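Long-range contacts in glutathione peroxidase (Hypocrea jecorina, PDB 6VPD), which probably reduces hydroperoxides to alcohols at the expense of thioredoxin, as a thioredoxin-dependent peroxidase of the glutathione peroxidase family: residues 33-38 and 130-135; 27-32 and 136-141. All coordinates share one frame; numbering follows the deposited sequence.

Contact 1 of 2, residues 33-38 and 130-135; sequences KVPDGA and DAHPLY
His132 reaches across to strand 33-35 and lays its imidazole along three consecutive residues there. Its CG stands anti to the backbone N (chi1 -172°), which carries the ring out from the start of helix 133-141 toward the strand. At the ring's edge, near its plane, CE1 lies 3.2 Å from Lys33 O. Beside it, Val34 CG1 approaches His132 CE1 obliquely to 3.8 Å, the two side chains crossing at about a right angle. Pro35 and His132 meet from opposite directions, Pro35 CD lying 4.0 Å from His132 NE2, oblique to the ring. The same imidazole serves its own helix: as N-cap residue, His132 accepts from Leu134 N through ND1 (2.9 Å, N-H...N angle 159°). The donor lies almost in the ring plane, so this bond limits rotation of the ring, and Pro133 CD, next in the chain, lies over the rim of one face. With an alanine in place of His132, Leu134 N would probably lose its capping acceptor and a gap would open beside Val34 and Pro35.

The packed side of the contact is apolar and buried: Val34 CG1 also meets Leu134 CD2, at 3.9 Å. The other side is looser. Lys33 starts away from the helix and is exposed, Pro35 and His132 are partly exposed, and beyond Pro35 the chain diverges from the helix start altogether. Backbone bonds to neighbouring segments hold both partners, Val34 pairing with Val42 of strand 41-43, Pro35 with Gly122 and His132 with Asn125. Inward, Val34 and Leu134 both rest on Phe90 of strand 85-92, so the small two-stranded hairpin and the first turn of helix 133-141 meet over the edge strand of the central sheet.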
loop_
_atom_site.group_PDB
_atom_site.type_symbol
_atom_site.label_atom_id
_atom_site.label_comp_id
_atom_site.label_asym_id
_atom_site.label_seq_id
_atom_site.Cartn_x
_atom_site.Cartn_y
_atom_site.Cartn_z
ATOM N N LYS A 33 17.467 4.760 21.321
ATOM C CA LYS A 33 16.539 4.622 22.433
ATOM C C LYS A 33 15.160 5.042 21.943
ATOM O O LYS A 33 15.041 5.946 21.114
ATOM C CB LYS A 33 16.951 5.488 23.641
ATOM C CG LYS A 33 18.318 5.181 24.221
ATOM C CD LYS A 33 19.416 5.986 23.515
ATOM C CE LYS A 33 20.803 5.613 24.048
ATOM N NZ LYS A 33 21.845 6.641 23.701
ATOM N N VAL A 34 14.125 4.379 22.446
ATOM C CA VAL A 34 12.744 4.626 22.029
ATOM C C VAL A 34 11.844 4.523 23.250
ATOM O O VAL A 34 12.180 3.842 24.232
ATOM C CB VAL A 34 12.285 3.619 20.953
ATOM C CG1 VAL A 34 13.057 3.789 19.648
ATOM C CG2 VAL A 34 12.455 2.210 21.482
ATOM N N PRO A 35 10.677 5.167 23.217
ATOM C CA PRO A 35 9.730 5.018 24.328
ATOM C C PRO A 35 8.868 3.781 24.159
ATOM O O PRO A 35 8.395 3.478 23.061
ATOM C CB PRO A 35 8.877 6.284 24.230
ATOM C CG PRO A 35 8.807 6.512 22.745
ATOM C CD PRO A 35 10.170 6.103 22.195
ATOM N N ASP A 36 8.655 3.062 25.259
ATOM C CA ASP A 36 7.644 2.016 25.220
ATOM C C ASP A 36 6.274 2.630 25.489
ATOM O O ASP A 36 6.138 3.837 25.692
ATOM C CB ASP A 36 7.965 0.893 26.206
ATOM C CG ASP A 36 8.200 1.395 27.620
ATOM O OD1 ASP A 36 7.669 2.470 27.977
ATOM O OD2 ASP A 36 8.915 0.704 28.380
ATOM N N GLY A 37 5.243 1.782 25.498
ATOM C CA GLY A 37 3.885 2.276 25.679
ATOM C C GLY A 37 3.738 3.181 26.887
ATOM O O GLY A 37 3.162 4.270 26.800
ATOM N N ALA A 38 4.295 2.758 28.030
ATOM C CA ALA A 38 4.228 3.498 29.295
ATOM C C ALA A 38 5.007 4.828 29.272
ATOM O O ALA A 38 5.201 5.415 30.350
ATOM C CB ALA A 38 4.736 2.612 30.438
ATOM N N ASP A 130 9.459 16.140 12.641
ATOM C CA ASP A 130 9.098 15.620 13.941
ATOM C C ASP A 130 9.272 14.107 14.054
ATOM O O ASP A 130 8.941 13.540 15.102
ATOM C CB ASP A 130 7.639 15.961 14.212
ATOM C CG ASP A 130 6.717 15.392 13.136
ATOM O OD1 ASP A 130 6.989 15.622 11.935
ATOM O OD2 ASP A 130 5.753 14.671 13.483
ATOM N N ALA A 131 9.726 13.431 12.997
ATOM C CA ALA A 131 9.834 11.978 13.047
ATOM C C ALA A 131 10.832 11.558 14.118
ATOM O O ALA A 131 11.847 12.224 14.338
ATOM C CB ALA A 131 10.261 11.416 11.690
ATOM N N HIS A 132 10.550 10.445 14.781
ATOM C CA HIS A 132 11.476 9.970 15.795
ATOM C C HIS A 132 12.852 9.744 15.169
ATOM O O HIS A 132 12.940 9.239 14.041
ATOM C CB HIS A 132 10.964 8.681 16.436
ATOM C CG HIS A 132 11.779 8.249 17.610
ATOM N ND1 HIS A 132 13.049 7.733 17.476
ATOM C CD2 HIS A 132 11.530 8.305 18.940
ATOM C CE1 HIS A 132 13.540 7.471 18.676
ATOM N NE2 HIS A 132 12.639 7.810 19.579
ATOM N N PRO A 133 13.940 10.122 15.855
ATOM C CA PRO A 133 15.279 9.952 15.254
ATOM C C PRO A 133 15.525 8.560 14.712
ATOM O O PRO A 133 16.178 8.422 13.672
ATOM C CB PRO A 133 16.237 10.285 16.412
ATOM C CG PRO A 133 15.459 11.216 17.283
ATOM C CD PRO A 133 13.999 10.798 17.167
ATOM N N LEU A 134 15.000 7.522 15.372
ATOM C CA LEU A 134 15.142 6.163 14.854
ATOM C C LEU A 134 14.632 6.046 13.416
ATOM O O LEU A 134 15.308 5.476 12.552
ATOM C CB LEU A 134 14.404 5.179 15.757
ATOM C CG LEU A 134 14.378 3.774 15.139
ATOM C CD1 LEU A 134 15.798 3.180 14.983
ATOM C CD2 LEU A 134 13.430 2.824 15.871
ATOM N N TYR A 135 13.428 6.567 13.148
ATOM C CA TYR A 135 12.863 6.456 11.806
ATOM C C TYR A 135 13.571 7.351 10.801
ATOM O O TYR A 135 13.626 7.008 9.612
ATOM C CB TYR A 135 11.367 6.763 11.822
ATOM C CG TYR A 135 10.593 5.496 11.980
ATOM C CD1 TYR A 135 10.223 4.761 10.880
ATOM C CD2 TYR A 135 10.315 4.987 13.240
ATOM C CE1 TYR A 135 9.548 3.572 11.012
ATOM C CE2 TYR A 135 9.637 3.783 13.387
ATOM C CZ TYR A 135 9.252 3.086 12.265
ATOM O OH TYR A 135 8.584 1.898 12.390
#

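Contact 2 of 2, residues 27-32 and 136-141; sequences TSFFDF and KWLKKE
Trp137 is the bump of this contact: its indole projects from helix 133-141 into a hollow formed by Thr27, Ser28, Phe29 and Phe32. With CG anti to the backbone N (chi1 180°), the ring system is directed at the turn of 27-32. The pyrrole end slides past Thr27, whose CB comes within 3.6 Å of NE1, while Thr27 OG1 is hydrogen-bonded to Ser25 O. At the far end of the indole, CH2 fits against the backbone, 3.5 Å from Phe29 N, and CZ3 lies 3.8 Å from Phe29 CB, near the plane of the Phe29 ring at its edge. Phe32 closes the hollow: CE1 lies over one indole face, toward the rim, and CZ touches Trp137 CB at 3.4 Å. The two aromatic planes meet obliquely, at 46°. Glu141 CG, one helical turn on, lies over the rim of the opposite face, so the indole has a neighbour on each side.

The hollow keeps its shape through a 3-10 turn at 29-31. Ser28 N donates to Asp31 OD2 from above the carboxylate plane (3.1 Å), and Asp31 N returns to Ser28 O.

Deeper in, Phe29 CD1 and Leu138 CD2 come within 4.4 Å, oblique to the Phe29 ring. Both side chains descend onto the central sheet, sharing Val54 of strand 51-58 and Ile160 of strand 157-160. In sequence, helix 133-141 falls between strands 85-92 and 157-160, linking the two halves of the thioredoxin fold (strand order 2-1-3-4); the N-terminal segment lies against it.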
loop_
_atom_site.group_PDB
_atom_site.type_symbol
_atom_site.label_atom_id
_atom_site.label_comp_id
_atom_site.label_asym_id
_atom_site.label_seq_id
_atom_site.Cartn_x
_atom_site.Cartn_y
_atom_site.Cartn_z
ATOM N N THR A 27 26.518 4.238 12.367
ATOM C CA THR A 27 25.510 4.025 13.383
ATOM C C THR A 27 24.922 2.628 13.227
ATOM O O THR A 27 24.887 2.051 12.132
ATOM C CB THR A 27 24.411 5.079 13.280
ATOM O OG1 THR A 27 24.981 6.320 12.862
ATOM C CG2 THR A 27 23.742 5.287 14.628
ATOM N N SER A 28 24.492 2.072 14.347
ATOM C CA SER A 28 23.816 0.799 14.374
ATOM C C SER A 28 22.462 1.000 15.025
ATOM O O SER A 28 22.295 1.863 15.893
ATOM C CB SER A 28 24.595 -0.243 15.148
ATOM O OG SER A 28 23.835 -0.650 16.274
ATOM N N PHE A 29 21.505 0.186 14.591
ATOM C CA PHE A 29 20.162 0.244 15.141
ATOM C C PHE A 29 20.193 0.163 16.655
ATOM O O PHE A 29 19.437 0.856 17.337
ATOM C CB PHE A 29 19.333 -0.895 14.531
ATOM C CG PHE A 29 17.995 -1.097 15.156
ATOM C CD1 PHE A 29 16.901 -0.338 14.758
ATOM C CD2 PHE A 29 17.811 -2.083 16.100
ATOM C CE1 PHE A 29 15.639 -0.548 15.317
ATOM C CE2 PHE A 29 16.567 -2.291 16.663
ATOM C CZ PHE A 29 15.475 -1.526 16.264
ATOM N N PHE A 30 21.085 -0.645 17.203
ATOM C CA PHE A 30 21.096 -0.784 18.656
ATOM C C PHE A 30 21.690 0.434 19.385
ATOM O O PHE A 30 21.723 0.427 20.626
ATOM C CB PHE A 30 21.836 -2.073 19.033
ATOM C CG PHE A 30 21.347 -3.305 18.280
ATOM C CD1 PHE A 30 20.118 -3.887 18.577
ATOM C CD2 PHE A 30 22.123 -3.877 17.276
ATOM C CE1 PHE A 30 19.679 -5.017 17.886
ATOM C CE2 PHE A 30 21.689 -5.001 16.586
ATOM C CZ PHE A 30 20.467 -5.571 16.896
ATOM N N ASP A 31 22.127 1.478 18.664
ATOM C CA ASP A 31 22.492 2.748 19.288
ATOM C C ASP A 31 21.276 3.549 19.764
ATOM O O ASP A 31 21.442 4.519 20.514
ATOM C CB ASP A 31 23.308 3.630 18.315
ATOM C CG ASP A 31 24.694 3.048 17.979
ATOM O OD1 ASP A 31 25.133 2.131 18.700
ATOM O OD2 ASP A 31 25.343 3.505 17.000
ATOM N N PHE A 32 20.066 3.189 19.349
ATOM C CA PHE A 32 18.946 4.098 19.540
ATOM C C PHE A 32 18.180 3.761 20.812
ATOM O O PHE A 32 18.245 2.644 21.328
ATOM C CB PHE A 32 18.005 4.055 18.345
ATOM C CG PHE A 32 18.488 4.828 17.152
ATOM C CD1 PHE A 32 19.289 4.225 16.201
ATOM C CD2 PHE A 32 18.112 6.164 16.969
ATOM C CE1 PHE A 32 19.732 4.945 15.102
ATOM C CE2 PHE A 32 18.541 6.880 15.872
ATOM C CZ PHE A 32 19.350 6.271 14.937
ATOM N N LYS A 136 14.112 8.495 11.233
ATOM C CA LYS A 136 14.956 9.256 10.320
ATOM C C LYS A 136 16.143 8.414 9.853
ATOM O O LYS A 136 16.496 8.416 8.667
ATOM C CB LYS A 136 15.415 10.549 10.986
ATOM C CG LYS A 136 14.294 11.571 11.144
ATOM C CD LYS A 136 14.812 12.915 11.624
ATOM C CE LYS A 136 13.636 13.848 12.005
ATOM N NZ LYS A 136 14.094 15.189 12.472
ATOM N N TRP A 137 16.727 7.633 10.761
ATOM C CA TRP A 137 17.838 6.766 10.388
ATOM C C TRP A 137 17.379 5.609 9.499
ATOM O O TRP A 137 17.980 5.357 8.447
ATOM C CB TRP A 137 18.523 6.254 11.652
ATOM C CG TRP A 137 19.678 5.347 11.405
ATOM C CD1 TRP A 137 20.960 5.709 11.088
ATOM C CD2 TRP A 137 19.669 3.916 11.480
ATOM N NE1 TRP A 137 21.744 4.592 10.966
ATOM C CE2 TRP A 137 20.975 3.477 11.199
ATOM C CE3 TRP A 137 18.688 2.967 11.777
ATOM C CZ2 TRP A 137 21.320 2.129 11.194
ATOM C CZ3 TRP A 137 19.026 1.636 11.751
ATOM C CH2 TRP A 137 20.327 1.228 11.465
ATOM N N LEU A 138 16.320 4.884 9.910
ATOM C CA LEU A 138 15.817 3.764 9.109
ATOM C C LEU A 138 15.524 4.178 7.668
ATOM O O LEU A 138 15.795 3.424 6.731
ATOM C CB LEU A 138 14.545 3.178 9.736
ATOM C CG LEU A 138 14.682 2.323 11.001
ATOM C CD1 LEU A 138 13.327 1.840 11.464
ATOM C CD2 LEU A 138 15.622 1.153 10.816
ATOM N N LYS A 139 14.980 5.380 7.472
ATOM C CA LYS A 139 14.536 5.792 6.142
ATOM C C LYS A 139 15.716 6.117 5.225
ATOM O O LYS A 139 15.737 5.676 4.070
ATOM C CB LYS A 139 13.567 6.973 6.280
ATOM C CG LYS A 139 12.119 6.539 6.633
ATOM C CD LYS A 139 11.399 7.517 7.553
ATOM C CE LYS A 139 11.096 8.831 6.900
ATOM N NZ LYS A 139 10.882 9.877 7.924
ATOM N N LYS A 140 16.708 6.875 5.723
ATOM C CA LYS A 140 17.948 7.107 4.984
ATOM C C LYS A 140 18.678 5.808 4.696
ATOM O O LYS A 140 19.191 5.607 3.589
ATOM C CB LYS A 140 18.889 8.028 5.773
ATOM C CG LYS A 140 18.424 9.470 5.911
ATOM C CD LYS A 140 18.476 10.192 4.579
ATOM C CE LYS A 140 17.934 11.600 4.689
ATOM N NZ LYS A 140 17.759 12.222 3.350
ATOM N N GLU A 141 18.766 4.921 5.693
ATOM C CA GLU A 141 19.565 3.703 5.546
ATOM C C GLU A 141 18.982 2.741 4.522
ATOM O O GLU A 141 19.722 1.955 3.922
ATOM C CB GLU A 141 19.707 3.008 6.891
ATOM C CG GLU A 141 20.691 3.728 7.794
ATOM C CD GLU A 141 22.092 3.822 7.175
ATOM O OE1 GLU A 141 22.639 4.946 7.081
ATOM O OE2 GLU A 141 22.640 2.764 6.771
#

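How the contacts relate
Contacts 1 and 2 lie side by side, their centres about 12 Å apart, and share helix 133-141: contact 1 takes its start, contact 2 the turns that follow. Along the chain the order is 27-32, 33-38, 130-135, 136-141, so the inner pair is contact 1 and the outer pair contact 2. The two also touch directly. Leu134 CD1 packs on Phe29 CD1 at 3.7 Å, and Phe32 CE2 reaches Leu134 CA at 3.6 Å, joining the two contacts into one patch. Together they lay the N-terminal segment along the helix over the central sheet of the thioredoxin-like domain, away from the predicted active-site residue Cys61.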